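PDB 6YCA: uncharacterized N-acetyltransferase D2E76_00625 from Mycobacteroides abscessus, which probably transfers acetyl groups from acetyl coenzyme A to amines, as a GCN5-related N-acetyltransferase of the Eis type that cannot modify aminoglycosides. Local coordinates for residues 246-254 and 274-283. Residues are numbered along the deposited sequence; the frame is centred on the assembly and turned at random.
With ACO (acetyl coenzyme *a), chain M.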
loop_
_atom_site.group_PDB
_atom_site.type_symbol
_atom_site.label_atom_id
_atom_site.label_comp_id
_atom_site.label_asym_id
_atom_site.label_seq_id
_atom_site.Cartn_x
_atom_site.Cartn_y
_atom_site.Cartn_z
ATOM N N ALA A 246 -14.125 -2.948 8.130
ATOM C CA ALA A 246 -14.653 -1.673 7.648
ATOM C C ALA A 246 -15.741 -1.813 6.591
ATOM O O ALA A 246 -15.482 -1.624 5.397
ATOM C CB ALA A 246 -13.518 -0.811 7.095
ATOM N N ARG A 247 -16.963 -2.110 7.023
ATOM C CA ARG A 247 -18.121 -2.068 6.137
ATOM C C ARG A 247 -18.484 -0.618 5.835
ATOM O O ARG A 247 -18.827 0.140 6.747
ATOM C CB ARG A 247 -19.295 -2.812 6.768
ATOM C CG ARG A 247 -19.022 -4.291 7.001
ATOM C CD ARG A 247 -20.183 -4.974 7.700
ATOM N NE ARG A 247 -20.127 -4.761 9.142
ATOM C CZ ARG A 247 -19.560 -5.599 10.002
ATOM N NH1 ARG A 247 -18.990 -6.714 9.570
ATOM N NH2 ARG A 247 -19.557 -5.316 11.297
ATOM N N THR A 248 -18.423 -0.226 4.566
ATOM C CA THR A 248 -18.628 1.162 4.175
ATOM C C THR A 248 -19.880 1.315 3.317
ATOM O O THR A 248 -20.157 0.486 2.446
ATOM C CB THR A 248 -17.419 1.659 3.364
ATOM O OG1 THR A 248 -16.216 1.449 4.112
ATOM C CG2 THR A 248 -17.558 3.133 3.021
ATOM N N ILE A 249 -20.635 2.385 3.573
ATOM C CA ILE A 249 -21.701 2.838 2.687
ATOM C C ILE A 249 -21.301 4.190 2.106
ATOM O O ILE A 249 -20.504 4.937 2.682
ATOM C CB ILE A 249 -23.088 2.922 3.362
ATOM C CG1 ILE A 249 -23.105 4.019 4.427
ATOM C CG2 ILE A 249 -23.496 1.576 3.942
ATOM C CD1 ILE A 249 -24.461 4.245 5.035
ATOM N N SER A 250 -21.893 4.518 0.963
ATOM C CA SER A 250 -21.595 5.753 0.250
ATOM C C SER A 250 -22.887 6.527 0.033
ATOM O O SER A 250 -23.821 6.018 -0.597
ATOM C CB SER A 250 -20.939 5.445 -1.093
ATOM O OG SER A 250 -20.577 6.642 -1.750
ATOM N N VAL A 251 -22.930 7.757 0.532
ATOM C CA VAL A 251 -24.087 8.634 0.391
ATOM C C VAL A 251 -23.831 9.537 -0.811
ATOM O O VAL A 251 -22.924 10.377 -0.783
ATOM C CB VAL A 251 -24.325 9.454 1.667
ATOM C CG1 VAL A 251 -25.469 10.426 1.472
ATOM C CG2 VAL A 251 -24.593 8.548 2.844
ATOM N N ASP A 252 -24.621 9.366 -1.873
ATOM C CA ASP A 252 -24.449 10.174 -3.075
ATOM C C ASP A 252 -25.336 11.415 -3.118
ATOM O O ASP A 252 -25.031 12.345 -3.874
ATOM C CB ASP A 252 -24.647 9.332 -4.343
ATOM C CG ASP A 252 -25.952 8.580 -4.342
ATOM O OD1 ASP A 252 -26.636 8.600 -3.301
ATOM O OD2 ASP A 252 -26.297 7.970 -5.376
ATOM N N ASP A 253 -26.407 11.467 -2.330
ATOM C CA ASP A 253 -27.289 12.631 -2.347
ATOM C C ASP A 253 -27.917 12.788 -0.969
ATOM O O ASP A 253 -28.526 11.847 -0.449
ATOM C CB ASP A 253 -28.375 12.481 -3.416
ATOM C CG ASP A 253 -28.763 13.808 -4.054
ATOM O OD1 ASP A 253 -28.035 14.807 -3.862
ATOM O OD2 ASP A 253 -29.802 13.853 -4.743
ATOM N N LEU A 254 -27.749 13.968 -0.372
ATOM C CA LEU A 254 -28.385 14.311 0.897
ATOM C C LEU A 254 -29.049 15.668 0.691
ATOM O O LEU A 254 -28.377 16.702 0.684
ATOM C CB LEU A 254 -27.356 14.368 2.017
ATOM C CG LEU A 254 -27.813 14.152 3.461
ATOM C CD1 LEU A 254 -26.603 14.136 4.380
ATOM C CD2 LEU A 254 -28.810 15.199 3.914
ATOM N N LEU A 274 -24.550 -2.420 11.616
ATOM C CA LEU A 274 -23.604 -3.106 10.737
ATOM C C LEU A 274 -22.735 -2.178 9.900
ATOM O O LEU A 274 -21.812 -2.648 9.226
ATOM C CB LEU A 274 -24.298 -4.114 9.812
ATOM C CG LEU A 274 -24.607 -5.501 10.355
ATOM C CD1 LEU A 274 -25.188 -6.346 9.249
ATOM C CD2 LEU A 274 -23.351 -6.135 10.924
ATOM N N VAL A 275 -23.000 -0.878 9.916
ATOM C CA VAL A 275 -22.210 0.056 9.123
ATOM C C VAL A 275 -21.044 0.548 9.968
ATOM O O VAL A 275 -21.229 0.986 11.111
ATOM C CB VAL A 275 -23.068 1.220 8.606
ATOM C CG1 VAL A 275 -22.195 2.226 7.862
ATOM C CG2 VAL A 275 -24.149 0.690 7.690
ATOM N N ASP A 276 -19.839 0.463 9.409
ATOM C CA ASP A 276 -18.618 0.899 10.069
ATOM C C ASP A 276 -18.150 2.276 9.621
ATOM O O ASP A 276 -17.712 3.072 10.456
ATOM C CB ASP A 276 -17.501 -0.128 9.847
ATOM C CG ASP A 276 -17.758 -1.440 10.574
ATOM O OD1 ASP A 276 -18.234 -1.394 11.728
ATOM O OD2 ASP A 276 -17.496 -2.514 9.992
ATOM N N VAL A 277 -18.224 2.577 8.325
ATOM C CA VAL A 277 -17.741 3.838 7.778
ATOM C C VAL A 277 -18.841 4.452 6.926
ATOM O O VAL A 277 -19.438 3.770 6.090
ATOM C CB VAL A 277 -16.479 3.622 6.923
ATOM C CG1 VAL A 277 -16.019 4.929 6.311
ATOM C CG2 VAL A 277 -15.382 2.990 7.753
ATOM N N ILE A 278 -19.100 5.739 7.126
ATOM C CA ILE A 278 -20.076 6.477 6.331
ATOM C C ILE A 278 -19.311 7.508 5.516
ATOM O O ILE A 278 -18.624 8.368 6.079
ATOM C CB ILE A 278 -21.130 7.154 7.223
ATOM C CG1 ILE A 278 -21.724 6.144 8.210
ATOM C CG2 ILE A 278 -22.227 7.776 6.374
ATOM C CD1 ILE A 278 -22.624 6.776 9.258
ATOM N N GLU A 279 -19.426 7.436 4.194
ATOM C CA GLU A 279 -18.759 8.389 3.315
ATOM C C GLU A 279 -19.801 9.267 2.640
ATOM O O GLU A 279 -20.670 8.768 1.918
ATOM C CB GLU A 279 -17.836 7.714 2.300
ATOM C CG GLU A 279 -16.970 8.728 1.547
ATOM C CD GLU A 279 -15.800 8.095 0.806
ATOM O OE1 GLU A 279 -15.806 6.857 0.618
ATOM O OE2 GLU A 279 -14.866 8.843 0.421
ATOM N N LEU A 280 -19.715 10.568 2.892
ATOM C CA LEU A 280 -20.601 11.563 2.310
ATOM C C LEU A 280 -19.803 12.326 1.268
ATOM O O LEU A 280 -18.674 12.742 1.539
ATOM C CB LEU A 280 -21.050 12.566 3.375
ATOM C CG LEU A 280 -21.960 12.251 4.566
ATOM C CD1 LEU A 280 -23.359 11.853 4.123
ATOM C CD2 LEU A 280 -21.353 11.205 5.493
ATOM N N GLY A 281 -20.366 12.483 0.075
ATOM C CA GLY A 281 -19.710 13.249 -0.957
ATOM C C GLY A 281 -20.474 13.263 -2.264
ATOM O O GLY A 281 -21.024 12.246 -2.700
ATOM N N PRO A 282 -20.515 14.428 -2.930
ATOM C CA PRO A 282 -19.969 15.700 -2.452
ATOM C C PRO A 282 -20.901 16.386 -1.459
ATOM O O PRO A 282 -22.116 16.250 -1.584
ATOM C CB PRO A 282 -19.886 16.531 -3.730
ATOM C CG PRO A 282 -21.004 16.038 -4.544
ATOM C CD PRO A 282 -21.070 14.560 -4.288
ATOM N N ARG A 283 -20.333 17.096 -0.493
ATOM C CA ARG A 283 -21.067 17.829 0.526
ATOM C C ARG A 283 -20.489 19.230 0.646
ATOM O O ARG A 283 -19.397 19.505 0.134
ATOM C CB ARG A 283 -20.957 17.109 1.878
ATOM C CG ARG A 283 -21.695 15.783 1.944
ATOM C CD ARG A 283 -23.181 15.968 1.716
ATOM N NE ARG A 283 -23.769 16.915 2.656
ATOM C CZ ARG A 283 -24.966 17.466 2.492
ATOM N NH1 ARG A 283 -25.691 17.158 1.426
ATOM N NH2 ARG A 283 -25.437 18.325 3.387
HETATM N N1A ACO M . -24.507 -3.749 18.483
HETATM C C2A ACO M . -24.486 -3.590 19.813
HETATM N N3A ACO M . -25.450 -3.901 20.689
HETATM C C4A ACO M . -26.605 -4.441 20.215
HETATM C C5A ACO M . -26.741 -4.657 18.841
HETATM C C6A ACO M . -25.623 -4.285 17.934
HETATM N N6A ACO M . -25.735 -4.479 16.597
HETATM N N7A ACO M . -27.954 -5.191 18.621
HETATM C C8A ACO M . -28.559 -5.308 19.824
HETATM N N9A ACO M . -27.744 -4.853 20.789
HETATM C C1B ACO M . -28.069 -4.838 22.237
HETATM C C2B ACO M . -29.035 -3.707 22.569
HETATM O O2B ACO M . -28.313 -2.520 22.909
HETATM C C3B ACO M . -29.695 -4.299 23.815
HETATM O O3B ACO M . -28.827 -4.104 24.923
HETATM P P3B ACO M . -29.434 -3.598 26.321
HETATM O O7A ACO M . -30.094 -2.259 26.092
HETATM O O8A ACO M . -30.454 -4.608 26.787
HETATM O O9A ACO M . -28.309 -3.475 27.325
HETATM C C4B ACO M . -29.743 -5.798 23.533
HETATM O O4B ACO M . -28.709 -6.066 22.588
HETATM C C5B ACO M . -31.116 -6.236 23.037
HETATM O O5B ACO M . -31.474 -5.371 21.967
HETATM P P1A ACO M . -32.868 -5.444 21.181
HETATM O O1A ACO M . -33.619 -4.147 21.362
HETATM O O2A ACO M . -33.668 -6.630 21.667
HETATM O O3A ACO M . -32.465 -5.646 19.641
HETATM P P2A ACO M . -32.857 -4.894 18.275
HETATM O O4A ACO M . -34.361 -4.790 18.137
HETATM O O5A ACO M . -32.224 -3.522 18.292
HETATM O O6A ACO M . -32.233 -5.754 17.069
HETATM C CBP ACO M . -30.404 -6.544 15.731
HETATM C CCP ACO M . -30.865 -6.150 17.123
HETATM C CDP ACO M . -31.354 -7.584 15.153
HETATM C CEP ACO M . -29.001 -7.124 15.808
HETATM C CAP ACO M . -30.441 -5.276 14.876
HETATM O OAP ACO M . -29.524 -4.320 15.423
HETATM C C9P ACO M . -30.088 -5.524 13.434
HETATM O O9P ACO M . -30.956 -5.786 12.618
HETATM N N8P ACO M . -28.798 -5.412 13.124
HETATM C C7P ACO M . -28.279 -5.589 11.779
HETATM C C6P ACO M . -28.542 -6.969 11.190
HETATM C C5P ACO M . -27.823 -8.067 11.940
HETATM O O5P ACO M . -26.707 -7.877 12.394
HETATM N N4P ACO M . -28.471 -9.220 12.081
HETATM C C3P ACO M . -27.837 -10.336 12.749
HETATM C C2P ACO M . -27.386 -11.399 11.757
HETATM S S1P ACO M . -26.640 -12.753 12.602
HETATM C C ACO M . -27.518 -14.012 11.927
HETATM O O ACO M . -28.056 -13.860 10.841
HETATM C CH3 ACO M . -27.635 -15.311 12.666
#
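Arg247 starts the pairing by threading its side chain between Leu274 and Asp276. A bend at chi3 (-82°) turns its guanidinium edge to the loop, and Arg247 NE donates almost in plane to Leu274 O at 2.7 Å. Asp276 OD2 sits over one face of the group, 3.6 Å from Arg247 NE, an ion pair in which no guanidinium N-H points at the oxygen; Leu274 CD2 lies over the opposite face, and Leu274 also packs against acetyl coenzyme A, itself hydrogen-bonded to the second subunit. The same OD2 takes the backbone N of Arg247 on its anti lone pair, at 3.0 Å, while Arg247 O collects both Asp276 N and Val277 N. Next, Thr248 lies alongside Val277. From Ile249 to Val251 the bonds are those of two parallel neighbours, the strands of a beta-alpha-beta unit joined through helix 259-270 in the second GNAT domain. Ile249 crosses Val275 on the face that Leu269 of this helix covers. Further along that face, Val251 packs beside Leu280, Val251 CB 3.6 Å from Leu280 CD1, and Val251 N bonds to Glu279 O at 2.8 Å. Leu254 finishes the run: CD1 touches Leu280 and lies over the centre of one face of the Arg283 guanidinium, whose NH1 bonds weakly to Leu254 O while NE pairs with Asp287.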